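Local coordinates for protein DNA-entry nuclease inhibitor (Bacillus subtilis subsp. subtilis, PDB 4MQD) that helps make cells competent for transformation and inhibits the DNA-entry nuclease, with which it forms a tetrameric complex for the binding and entry of donor DNA, at residues Q19-V22 / T28-V31; K41-A44 / A49-F52; E53-T58 / C113-A118; I62-N67 / Y109-W114. One frame throughout, in Å; residues are numbered along the deposited sequence.

Contact 1. Residues Q19-V22 / T28-V31; sequences QFTV and TPPV
Two separate van der Waals touches, Gln-19 with Val-31 and Thr-21 with Pro-29, join strand 19-24 to the irregular loop that follows it, and no hydrogen bond passes directly between the segments. In the first, the CG1 methyl of Val-31 lies beyond the end of the Gln-19 amide, roughly in line with the CG-CD bond, and meets its two outer atoms almost equally: Val-31 CG1 is 3.5 Å from Gln-19 OE1 and 3.6 Å from Gln-19 NE2. The two side chains run at about a right angle. Gln-19 has CG lodged between its backbone N and carbonyl carbon (chi1 78°), and from there the chain extends out to the loop. The second touch is wholly aliphatic. Thr-21 CG2 meets two corners of the Pro-29 ring, CB and CG, each at 4.1 Å, as the two side chains slide past each other in opposite directions.

Polar partners come from the surroundings. Gln-19 NE2 bonds to the carbonyl O of Tyr-17, and the bond from Trp-34 NE1 to Gln-19 OE1 is weak. On Thr-21 the two branches divide the work: the hydroxyl OG1 hydrogen-bonds to Ser-51 OG on the adjacent strand, leaving the methyl to face the proline. Pro-29 also rests on Ala-49 of that strand, and Val-31 reaches Ile-95.

The loop is thus laid across one face of the sheet by modest van der Waals contact, whereas the neighbouring bonds to Tyr-17 and Ser-51 probably help to hold the rotation of the two strand side chains that receive it.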
loop_
_atom_site.group_PDB
_atom_site.type_symbol
_atom_site.label_atom_id
_atom_site.label_comp_id
_atom_site.label_asym_id
_atom_site.label_seq_id
_atom_site.Cartn_x
_atom_site.Cartn_y
_atom_site.Cartn_z
ATOM N N GLN A 19 17.464 -10.850 -9.807
ATOM C CA GLN A 19 16.779 -11.840 -8.981
ATOM C C GLN A 19 17.315 -11.919 -7.553
ATOM O O GLN A 19 18.449 -11.526 -7.270
ATOM C CB GLN A 19 16.861 -13.227 -9.633
ATOM C CG GLN A 19 18.194 -13.941 -9.448
ATOM C CD GLN A 19 18.349 -15.143 -10.362
ATOM O OE1 GLN A 19 18.072 -16.280 -9.969
ATOM N NE2 GLN A 19 18.779 -14.896 -11.597
ATOM N N PHE A 20 16.463 -12.419 -6.664
ATOM C CA PHE A 20 16.873 -12.882 -5.343
ATOM C C PHE A 20 16.007 -14.089 -5.000
ATOM O O PHE A 20 14.911 -14.244 -5.547
ATOM C CB PHE A 20 16.742 -11.779 -4.287
ATOM C CG PHE A 20 15.346 -11.249 -4.125
ATOM C CD1 PHE A 20 14.465 -11.838 -3.227
ATOM C CD2 PHE A 20 14.916 -10.153 -4.859
ATOM C CE1 PHE A 20 13.179 -11.348 -3.071
ATOM C CE2 PHE A 20 13.631 -9.659 -4.708
ATOM C CZ PHE A 20 12.762 -10.257 -3.813
ATOM N N THR A 21 16.494 -14.934 -4.100
ATOM C CA THR A 21 15.879 -16.235 -3.872
ATOM C C THR A 21 15.618 -16.505 -2.399
ATOM O O THR A 21 16.495 -16.310 -1.558
ATOM C CB THR A 21 16.762 -17.355 -4.453
ATOM O OG1 THR A 21 16.961 -17.118 -5.852
ATOM C CG2 THR A 21 16.120 -18.728 -4.258
ATOM N N VAL A 22 14.398 -16.953 -2.110
ATOM C CA VAL A 22 14.003 -17.381 -0.774
ATOM C C VAL A 22 14.101 -18.901 -0.734
ATOM O O VAL A 22 13.496 -19.578 -1.567
ATOM C CB VAL A 22 12.555 -16.956 -0.455
ATOM C CG1 VAL A 22 12.171 -17.359 0.964
ATOM C CG2 VAL A 22 12.383 -15.455 -0.670
ATOM N N THR A 28 20.867 -25.525 -1.028
ATOM C CA THR A 28 21.610 -24.690 -1.967
ATOM C C THR A 28 20.815 -24.577 -3.271
ATOM O O THR A 28 20.867 -25.475 -4.112
ATOM C CB THR A 28 23.009 -25.277 -2.239
ATOM O OG1 THR A 28 23.723 -25.398 -1.003
ATOM C CG2 THR A 28 23.801 -24.385 -3.191
ATOM N N PRO A 29 20.073 -23.470 -3.441
ATOM C CA PRO A 29 19.164 -23.344 -4.576
ATOM C C PRO A 29 19.877 -22.988 -5.883
ATOM O O PRO A 29 20.838 -22.217 -5.865
ATOM C CB PRO A 29 18.255 -22.195 -4.152
ATOM C CG PRO A 29 19.155 -21.316 -3.355
ATOM C CD PRO A 29 20.107 -22.236 -2.635
ATOM N N PRO A 30 19.399 -23.533 -7.014
ATOM C CA PRO A 30 19.970 -23.192 -8.312
ATOM C C PRO A 30 19.463 -21.844 -8.822
ATOM O O PRO A 30 18.582 -21.234 -8.204
ATOM C CB PRO A 30 19.460 -24.316 -9.211
ATOM C CG PRO A 30 18.129 -24.655 -8.632
ATOM C CD PRO A 30 18.268 -24.470 -7.145
ATOM N N VAL A 31 20.024 -21.389 -9.940
ATOM C CA VAL A 31 19.547 -20.185 -10.615
ATOM C C VAL A 31 18.425 -20.600 -11.566
ATOM O O VAL A 31 18.548 -21.594 -12.285
ATOM C CB VAL A 31 20.683 -19.473 -11.381
ATOM C CG1 VAL A 31 20.184 -18.180 -12.013
ATOM C CG2 VAL A 31 21.851 -19.187 -10.445
#

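Contact 2. Residues K41-A44 / A49-F52; sequences KGYA and AISF
Ala-44 and Ser-51 form an antiparallel hydrogen-bonded pair, each giving its N-H to the other's carbonyl. Ala-44 N to Ser-51 O spans 2.9 Å, with an N-H...O angle of 153°. The return bond, Ser-51 N to Ala-44 O, is also 2.9 Å and straighter at 169°. Ser-51 O is approached by a second donor as well, in a CA-H...O contact from Tyr-43 CA at 3.2 Å.

One residue outward, Tyr-43 and Phe-52 are a non-hydrogen-bonded pair. Tyr-43 CB lies 4.0 Å from Phe-52 CD1 and 4.3 Å from Ile-50 CG2. Its CG sits between the backbone N and the carbonyl carbon (chi1 75°), which turns the ring away from the partner strand toward Val-79 and Val-81 of the other sheet. Ile-50 CG2 in turn lies over a face of the Phe-52 ring, offset toward its rim. Near the plane of that ring, at its edge, stands the carbonyl O of Gly-42, the positive-phi residue that breaks from helix 36-41 and lets the chain turn into the strand.

Ala-44 and Ser-51 lie on the other face, beside Met-32. This beta hairpin therefore combines a polar backbone seam with two unlike faces, one hydrophobic toward the core and one beside the loop residues Met-32 and Trp-34.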
loop_
_atom_site.group_PDB
_atom_site.type_symbol
_atom_site.label_atom_id
_atom_site.label_comp_id
_atom_site.label_asym_id
_atom_site.label_seq_id
_atom_site.Cartn_x
_atom_site.Cartn_y
_atom_site.Cartn_z
ATOM N N LYS A 41 5.449 -13.580 -14.998
ATOM C CA LYS A 41 4.917 -14.045 -13.714
ATOM C C LYS A 41 5.617 -13.367 -12.534
ATOM O O LYS A 41 4.994 -13.103 -11.507
ATOM C CB LYS A 41 5.040 -15.566 -13.592
ATOM C CG LYS A 41 4.063 -16.327 -14.470
ATOM C CD LYS A 41 4.243 -17.829 -14.345
ATOM C CE LYS A 41 3.244 -18.575 -15.216
ATOM N NZ LYS A 41 3.421 -20.052 -15.144
ATOM N N GLY A 42 6.910 -13.090 -12.689
ATOM C CA GLY A 42 7.690 -12.399 -11.663
ATOM C C GLY A 42 8.311 -13.323 -10.631
ATOM O O GLY A 42 8.855 -12.862 -9.626
ATOM N N TYR A 43 8.228 -14.630 -10.868
ATOM C CA TYR A 43 8.849 -15.606 -9.977
ATOM C C TYR A 43 9.175 -16.898 -10.711
ATOM O O TYR A 43 8.710 -17.123 -11.827
ATOM C CB TYR A 43 7.944 -15.907 -8.778
ATOM C CG TYR A 43 6.751 -16.780 -9.100
ATOM C CD1 TYR A 43 5.624 -16.249 -9.716
ATOM C CD2 TYR A 43 6.749 -18.138 -8.784
ATOM C CE1 TYR A 43 4.527 -17.043 -10.011
ATOM C CE2 TYR A 43 5.657 -18.940 -9.075
ATOM C CZ TYR A 43 4.549 -18.387 -9.689
ATOM O OH TYR A 43 3.459 -19.174 -9.983
ATOM N N ALA A 44 9.980 -17.733 -10.065
ATOM C CA ALA A 44 10.279 -19.072 -10.550
ATOM C C ALA A 44 10.597 -19.956 -9.352
ATOM O O ALA A 44 11.480 -19.631 -8.560
ATOM C CB ALA A 44 11.452 -19.036 -11.515
ATOM N N ALA A 49 12.307 -23.747 -2.870
ATOM C CA ALA A 49 12.878 -22.416 -3.084
ATOM C C ALA A 49 12.067 -21.624 -4.103
ATOM O O ALA A 49 11.547 -22.186 -5.066
ATOM C CB ALA A 49 14.323 -22.531 -3.539
ATOM N N ILE A 50 11.961 -20.317 -3.868
ATOM C CA ILE A 50 11.301 -19.401 -4.793
ATOM C C ILE A 50 12.245 -18.247 -5.099
ATOM O O ILE A 50 12.725 -17.577 -4.185
ATOM C CB ILE A 50 10.000 -18.815 -4.200
ATOM C CG1 ILE A 50 9.031 -19.931 -3.791
ATOM C CG2 ILE A 50 9.336 -17.873 -5.201
ATOM C CD1 ILE A 50 7.930 -19.471 -2.858
ATOM N N SER A 51 12.517 -18.024 -6.383
ATOM C CA SER A 51 13.269 -16.851 -6.812
ATOM C C SER A 51 12.293 -15.809 -7.319
ATOM O O SER A 51 11.395 -16.122 -8.100
ATOM C CB SER A 51 14.270 -17.201 -7.910
ATOM O OG SER A 51 15.163 -18.212 -7.479
ATOM N N PHE A 52 12.469 -14.574 -6.861
ATOM C CA PHE A 52 11.634 -13.466 -7.296
ATOM C C PHE A 52 12.419 -12.584 -8.255
ATOM O O PHE A 52 13.615 -12.361 -8.068
ATOM C CB PHE A 52 11.151 -12.654 -6.093
ATOM C CG PHE A 52 10.159 -13.384 -5.233
ATOM C CD1 PHE A 52 8.841 -13.529 -5.646
ATOM C CD2 PHE A 52 10.541 -13.932 -4.015
ATOM C CE1 PHE A 52 7.921 -14.204 -4.860
ATOM C CE2 PHE A 52 9.626 -14.609 -3.224
ATOM C CZ PHE A 52 8.314 -14.744 -3.648
#

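Contact 3. Residues E53-T58 / C113-A118; sequences EAQRNT and CWTVPA
Gln-55 reaches Thr-115 and Pro-117 because its CG stands opposite the carbonyl carbon about CA-CB (chi1 -69°) and the chain then runs extended (chi2 -170°), carrying the amide over the end of strand 107-116. Thr-115 answers with its methyl: CG2 takes the position opposite the backbone N, and OG1 the one beside it.

The methyl packs alongside the outer part of the extended glutamine chain, Thr-115 CG2 lying 3.8 Å from both Gln-55 CG and Gln-55 CD. Farther on, Gln-55 OE1 comes within 3.4 Å of Pro-117 CG and 3.6 Å of Pro-117 CB, so the amide oxygen lies against the aliphatic side of the proline ring.

The same oxygen accepts a bond from the next residue, Arg-56 NH1 to Gln-55 OE1 at 3.1 Å; it is bent, with an N-H...O angle of 141°, and tilted from both the carbonyl and guanidinium planes. Arg-56 NH1 also forms a salt bridge with Asp-126, whose other oxygen takes the N-H of Ala-118. Gln-55 NE2 hydrogen-bonds to Glu-76 OE1, so both ends of the amide have partners, which probably limits its rotation.

Polar contact across the segments is left to a water, which donates to Glu-53 O at 2.9 Å and hydrogen-bonds with Thr-115 OG1 at 2.9 Å.

Where the loop after strand 49-53 crosses from one sheet to the other, it is therefore joined to the end of strand 107-116 by van der Waals contact of the Gln-55 side chain with a methyl and a proline ring, and by one bridging water.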
loop_
_atom_site.group_PDB
_atom_site.type_symbol
_atom_site.label_atom_id
_atom_site.label_comp_id
_atom_site.label_asym_id
_atom_site.label_seq_id
_atom_site.Cartn_x
_atom_site.Cartn_y
_atom_site.Cartn_z
ATOM N N GLU A 53 11.740 -12.098 -9.289
ATOM C CA GLU A 53 12.349 -11.197 -10.252
ATOM C C GLU A 53 12.503 -9.811 -9.636
ATOM O O GLU A 53 11.595 -9.314 -8.970
ATOM C CB GLU A 53 11.478 -11.096 -11.501
ATOM C CG GLU A 53 12.120 -10.324 -12.646
ATOM C CD GLU A 53 11.109 -9.693 -13.584
ATOM O OE1 GLU A 53 9.924 -9.559 -13.205
ATOM O OE2 GLU A 53 11.510 -9.316 -14.705
ATOM N N ALA A 54 13.659 -9.198 -9.869
ATOM C CA ALA A 54 13.921 -7.831 -9.442
ATOM C C ALA A 54 14.025 -6.949 -10.676
ATOM O O ALA A 54 14.416 -7.416 -11.747
ATOM C CB ALA A 54 15.206 -7.767 -8.632
ATOM N N GLN A 55 13.670 -5.677 -10.523
ATOM C CA GLN A 55 13.646 -4.745 -11.650
ATOM C C GLN A 55 15.038 -4.414 -12.179
ATOM O O GLN A 55 15.223 -4.263 -13.385
ATOM C CB GLN A 55 12.935 -3.453 -11.257
ATOM C CG GLN A 55 11.442 -3.620 -11.044
ATOM C CD GLN A 55 10.730 -2.292 -10.897
ATOM O OE1 GLN A 55 11.305 -1.321 -10.402
ATOM N NE2 GLN A 55 9.475 -2.241 -11.328
ATOM N N ARG A 56 16.009 -4.295 -11.279
ATOM C CA ARG A 56 17.373 -3.950 -11.669
ATOM C C ARG A 56 18.403 -4.438 -10.656
ATOM O O ARG A 56 18.064 -4.819 -9.531
ATOM C CB ARG A 56 17.501 -2.436 -11.866
ATOM C CG ARG A 56 17.068 -1.612 -10.665
ATOM C CD ARG A 56 17.002 -0.127 -10.986
ATOM N NE ARG A 56 16.014 0.167 -12.024
ATOM C CZ ARG A 56 14.694 0.217 -11.837
ATOM N NH1 ARG A 56 14.157 -0.008 -10.637
ATOM N NH2 ARG A 56 13.896 0.493 -12.865
ATOM N N ASN A 57 19.662 -4.431 -11.081
ATOM C CA ASN A 57 20.779 -4.806 -10.226
ATOM C C ASN A 57 21.272 -3.582 -9.473
ATOM O O ASN A 57 21.847 -2.665 -10.063
ATOM C CB ASN A 57 21.902 -5.414 -11.062
ATOM C CG ASN A 57 21.462 -6.663 -11.800
ATOM O OD1 ASN A 57 20.614 -7.415 -11.322
ATOM N ND2 ASN A 57 22.037 -6.887 -12.970
ATOM N N THR A 58 21.031 -3.571 -8.168
ATOM C CA THR A 58 21.313 -2.415 -7.333
ATOM C C THR A 58 21.310 -2.830 -5.866
ATOM O O THR A 58 20.950 -3.963 -5.538
ATOM C CB THR A 58 20.256 -1.307 -7.562
ATOM O OG1 THR A 58 20.603 -0.137 -6.811
ATOM C CG2 THR A 58 18.861 -1.777 -7.149
ATOM N N CYS A 113 5.259 -11.086 -2.489
ATOM C CA CYS A 113 6.364 -10.158 -2.720
ATOM C C CYS A 113 5.880 -8.926 -3.483
ATOM O O CYS A 113 5.405 -9.038 -4.616
ATOM C CB CYS A 113 7.487 -10.839 -3.504
ATOM S SG CYS A 113 8.918 -9.776 -3.832
ATOM N N TRP A 114 5.997 -7.759 -2.855
ATOM C CA TRP A 114 5.678 -6.493 -3.506
ATOM C C TRP A 114 6.963 -5.829 -3.976
ATOM O O TRP A 114 7.911 -5.691 -3.197
ATOM C CB TRP A 114 4.965 -5.537 -2.547
ATOM C CG TRP A 114 3.566 -5.914 -2.179
ATOM C CD1 TRP A 114 2.419 -5.534 -2.816
ATOM C CD2 TRP A 114 3.161 -6.707 -1.062
ATOM N NE1 TRP A 114 1.324 -6.057 -2.171
ATOM C CE2 TRP A 114 1.751 -6.779 -1.089
ATOM C CE3 TRP A 114 3.853 -7.368 -0.043
ATOM C CZ2 TRP A 114 1.020 -7.490 -0.136
ATOM C CZ3 TRP A 114 3.127 -8.073 0.905
ATOM C CH2 TRP A 114 1.725 -8.130 0.851
ATOM N N THR A 115 6.989 -5.412 -5.240
ATOM C CA THR A 115 8.105 -4.641 -5.781
ATOM C C THR A 115 7.818 -3.150 -5.622
ATOM O O THR A 115 6.879 -2.628 -6.226
ATOM C CB THR A 115 8.343 -4.958 -7.270
ATOM O OG1 THR A 115 8.660 -6.348 -7.417
ATOM C CG2 THR A 115 9.487 -4.120 -7.831
ATOM N N VAL A 116 8.628 -2.480 -4.803
ATOM C CA VAL A 116 8.492 -1.046 -4.546
ATOM C C VAL A 116 9.759 -0.329 -5.022
ATOM O O VAL A 116 10.757 -0.287 -4.297
ATOM C CB VAL A 116 8.271 -0.763 -3.043
ATOM C CG1 VAL A 116 7.977 0.715 -2.810
ATOM C CG2 VAL A 116 7.146 -1.633 -2.498
ATOM N N PRO A 117 9.732 0.235 -6.245
ATOM C CA PRO A 117 10.918 0.926 -6.765
ATOM C C PRO A 117 11.337 2.120 -5.909
ATOM O O PRO A 117 10.511 2.684 -5.191
ATOM C CB PRO A 117 10.485 1.397 -8.160
ATOM C CG PRO A 117 9.263 0.617 -8.493
ATOM C CD PRO A 117 8.608 0.264 -7.197
ATOM N N ALA A 118 12.613 2.493 -6.001
ATOM C CA ALA A 118 13.188 3.587 -5.206
ATOM C C ALA A 118 12.305 4.832 -5.186
ATOM O O ALA A 118 12.101 5.445 -4.137
ATOM C CB ALA A 118 14.569 3.944 -5.739
HETATM O O HOH W 1 10.173 -6.894 -9.828
#

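Contact 4. Residues I62-N67 / Y109-W114; sequences ILFRLN and YQLTCW
Tyr-109 meets Leu-66 at the start of the 109-114 segment: Tyr-109 CE2 and Leu-66 CD1 are 3.8 Å apart, the closest approach between the two segments. Tyr-109 projects toward strand 59-66, its CG opposite the carbonyl carbon (chi1 -61°), and the methyl approaches the ring obliquely. In Leu-66, CG lies opposite the backbone N, and chi1 of 176° with chi2 of 57° together turn CD1 to the tyrosine. The phenol hydroxyl finds its partner beyond the pair, in a hydrogen bond with Pro-105 O, and Leu-104 packs against both side chains.

Two residues later Leu-111, on the same face of the sheet, sends CD1 to within 4.3 Å of Phe-64 CE1, again oblique to the ring. Phe-64 also meets two aromatic rings, Trp-8 edge-to-face and Phe-102 with the planes steeply inclined to neither, about 30° apart.

Beyond Leu-111 the backbones stay well apart, Cys-113 CA standing 9.3 Å from Phe-64 CA. That gap is two strand spacings: strand 127-134 runs between, parallel to 59-66 and antiparallel to 107-116, and its Ile-130 touches both Phe-64 and Leu-111.

Contact between these second-neighbour strands is thus made by the carbon surfaces of leucine, phenylalanine and tyrosine side chains reaching over the central strand. It is dispersive and hydrophobic, contributing to the buried face of the mixed sheet, while the backbone bonds of strand 59-66 are made to its immediate neighbours.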
loop_
_atom_site.group_PDB
_atom_site.type_symbol
_atom_site.label_atom_id
_atom_site.label_comp_id
_atom_site.label_asym_id
_atom_site.label_seq_id
_atom_site.Cartn_x
_atom_site.Cartn_y
_atom_site.Cartn_z
ATOM N N ILE A 62 15.384 -5.484 1.567
ATOM C CA ILE A 62 14.420 -6.561 1.757
ATOM C C ILE A 62 13.684 -6.328 3.073
ATOM O O ILE A 62 14.312 -6.285 4.130
ATOM C CB ILE A 62 15.116 -7.940 1.818
ATOM C CG1 ILE A 62 15.971 -8.180 0.562
ATOM C CG2 ILE A 62 14.093 -9.053 2.016
ATOM C CD1 ILE A 62 15.194 -8.235 -0.739
ATOM N N LEU A 63 12.365 -6.166 2.999
ATOM C CA LEU A 63 11.515 -6.052 4.190
ATOM C C LEU A 63 10.724 -7.337 4.366
ATOM O O LEU A 63 9.727 -7.558 3.672
ATOM C CB LEU A 63 10.549 -4.868 4.070
ATOM C CG LEU A 63 11.052 -3.524 4.592
ATOM C CD1 LEU A 63 12.348 -3.128 3.900
ATOM C CD2 LEU A 63 9.985 -2.454 4.410
ATOM N N PHE A 64 11.167 -8.187 5.286
ATOM C CA PHE A 64 10.474 -9.442 5.545
ATOM C C PHE A 64 9.460 -9.262 6.666
ATOM O O PHE A 64 9.747 -8.604 7.668
ATOM C CB PHE A 64 11.458 -10.555 5.895
ATOM C CG PHE A 64 10.867 -11.928 5.774
ATOM C CD1 PHE A 64 10.749 -12.534 4.533
ATOM C CD2 PHE A 64 10.405 -12.605 6.894
ATOM C CE1 PHE A 64 10.190 -13.795 4.412
ATOM C CE2 PHE A 64 9.847 -13.866 6.781
ATOM C CZ PHE A 64 9.739 -14.462 5.538
ATOM N N ARG A 65 8.277 -9.846 6.486
ATOM C CA ARG A 65 7.198 -9.764 7.469
ATOM C C ARG A 65 6.498 -11.106 7.638
ATOM O O ARG A 65 6.439 -11.905 6.701
ATOM C CB ARG A 65 6.161 -8.731 7.035
ATOM C CG ARG A 65 6.683 -7.311 6.936
ATOM C CD ARG A 65 5.612 -6.386 6.396
ATOM N NE ARG A 65 6.114 -5.032 6.207
ATOM C CZ ARG A 65 5.408 -4.025 5.698
ATOM N NH1 ARG A 65 4.148 -4.206 5.312
ATOM N NH2 ARG A 65 5.969 -2.828 5.571
ATOM N N LEU A 66 5.966 -11.332 8.836
ATOM C CA LEU A 66 5.163 -12.513 9.141
ATOM C C LEU A 66 3.766 -12.071 9.587
ATOM O O LEU A 66 3.624 -11.379 10.598
ATOM C CB LEU A 66 5.833 -13.339 10.241
ATOM C CG LEU A 66 5.101 -14.580 10.765
ATOM C CD1 LEU A 66 4.788 -15.567 9.651
ATOM C CD2 LEU A 66 5.923 -15.247 11.856
ATOM N N ASN A 67 2.750 -12.470 8.820
ATOM C CA ASN A 67 1.345 -12.164 9.120
ATOM C C ASN A 67 1.066 -10.675 9.318
ATOM O O ASN A 67 0.350 -10.281 10.240
ATOM C CB ASN A 67 0.869 -12.963 10.340
ATOM C CG ASN A 67 0.930 -14.462 10.113
ATOM O OD1 ASN A 67 0.532 -14.956 9.057
ATOM N ND2 ASN A 67 1.417 -15.196 11.107
ATOM N N TYR A 109 2.795 -21.466 3.952
ATOM C CA TYR A 109 2.546 -20.031 3.912
ATOM C C TYR A 109 2.076 -19.597 2.532
ATOM O O TYR A 109 2.299 -20.294 1.542
ATOM C CB TYR A 109 3.824 -19.256 4.248
ATOM C CG TYR A 109 4.399 -19.525 5.622
ATOM C CD1 TYR A 109 5.239 -20.613 5.845
ATOM C CD2 TYR A 109 4.123 -18.680 6.689
ATOM C CE1 TYR A 109 5.775 -20.859 7.099
ATOM C CE2 TYR A 109 4.655 -18.918 7.946
ATOM C CZ TYR A 109 5.481 -20.007 8.146
ATOM O OH TYR A 109 6.015 -20.246 9.392
ATOM N N GLN A 110 1.415 -18.444 2.484
ATOM C CA GLN A 110 1.209 -17.717 1.236
ATOM C C GLN A 110 2.210 -16.571 1.220
ATOM O O GLN A 110 2.015 -15.549 1.887
ATOM C CB GLN A 110 -0.222 -17.187 1.123
ATOM C CG GLN A 110 -1.251 -18.249 0.760
ATOM C CD GLN A 110 -1.049 -18.833 -0.629
ATOM O OE1 GLN A 110 -0.389 -18.238 -1.485
ATOM N NE2 GLN A 110 -1.622 -20.008 -0.859
ATOM N N LEU A 111 3.294 -16.767 0.475
ATOM C CA LEU A 111 4.381 -15.801 0.410
ATOM C C LEU A 111 4.094 -14.768 -0.672
ATOM O O LEU A 111 4.000 -15.112 -1.853
ATOM C CB LEU A 111 5.701 -16.518 0.117
ATOM C CG LEU A 111 6.982 -15.709 0.332
ATOM C CD1 LEU A 111 7.207 -15.440 1.814
ATOM C CD2 LEU A 111 8.177 -16.436 -0.267
ATOM N N THR A 112 3.952 -13.510 -0.263
ATOM C CA THR A 112 3.694 -12.414 -1.190
ATOM C C THR A 112 4.904 -11.488 -1.271
ATOM O O THR A 112 5.501 -11.154 -0.249
ATOM C CB THR A 112 2.455 -11.604 -0.767
ATOM O OG1 THR A 112 1.309 -12.464 -0.743
ATOM C CG2 THR A 112 2.195 -10.452 -1.734
ATOM N N CYS A 113 5.259 -11.086 -2.489
ATOM C CA CYS A 113 6.364 -10.158 -2.720
ATOM C C CYS A 113 5.880 -8.926 -3.483
ATOM O O CYS A 113 5.405 -9.038 -4.616
ATOM C CB CYS A 113 7.487 -10.839 -3.504
ATOM S SG CYS A 113 8.918 -9.776 -3.832
ATOM N N TRP A 114 5.997 -7.759 -2.855
ATOM C CA TRP A 114 5.678 -6.493 -3.506
ATOM C C TRP A 114 6.963 -5.829 -3.976
ATOM O O TRP A 114 7.911 -5.691 -3.197
ATOM C CB TRP A 114 4.965 -5.537 -2.547
ATOM C CG TRP A 114 3.566 -5.914 -2.179
ATOM C CD1 TRP A 114 2.419 -5.534 -2.816
ATOM C CD2 TRP A 114 3.161 -6.707 -1.062
ATOM N NE1 TRP A 114 1.324 -6.057 -2.171
ATOM C CE2 TRP A 114 1.751 -6.779 -1.089
ATOM C CE3 TRP A 114 3.853 -7.368 -0.043
ATOM C CZ2 TRP A 114 1.020 -7.490 -0.136
ATOM C CZ3 TRP A 114 3.127 -8.073 0.905
ATOM C CH2 TRP A 114 1.725 -8.130 0.851
#

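In the fold
The four contacts frame a beta sandwich, contacts 1 and 2 in the antiparallel sheet and contact 4 in the mixed one, with contact 3 where the chain crosses between them. Contacts 1 and 2 lie on adjoining strands, centres about 9 Å apart, linked by Thr-21 OG1 to Ser-51 OG at 2.7 Å and Val-22 N to Ile-50 O at 2.7 Å. Contact 2 runs into contact 3 through Gly-42 O and Glu-53 N, 3.0 Å apart. Across the core, Phe-52 CE1 packs 3.7 Å from Cys-113 CB, and Phe-20 CZ lies 3.9 Å from Cys-113 SG; Cys-113 belongs to the strand shared by contacts 3 and 4.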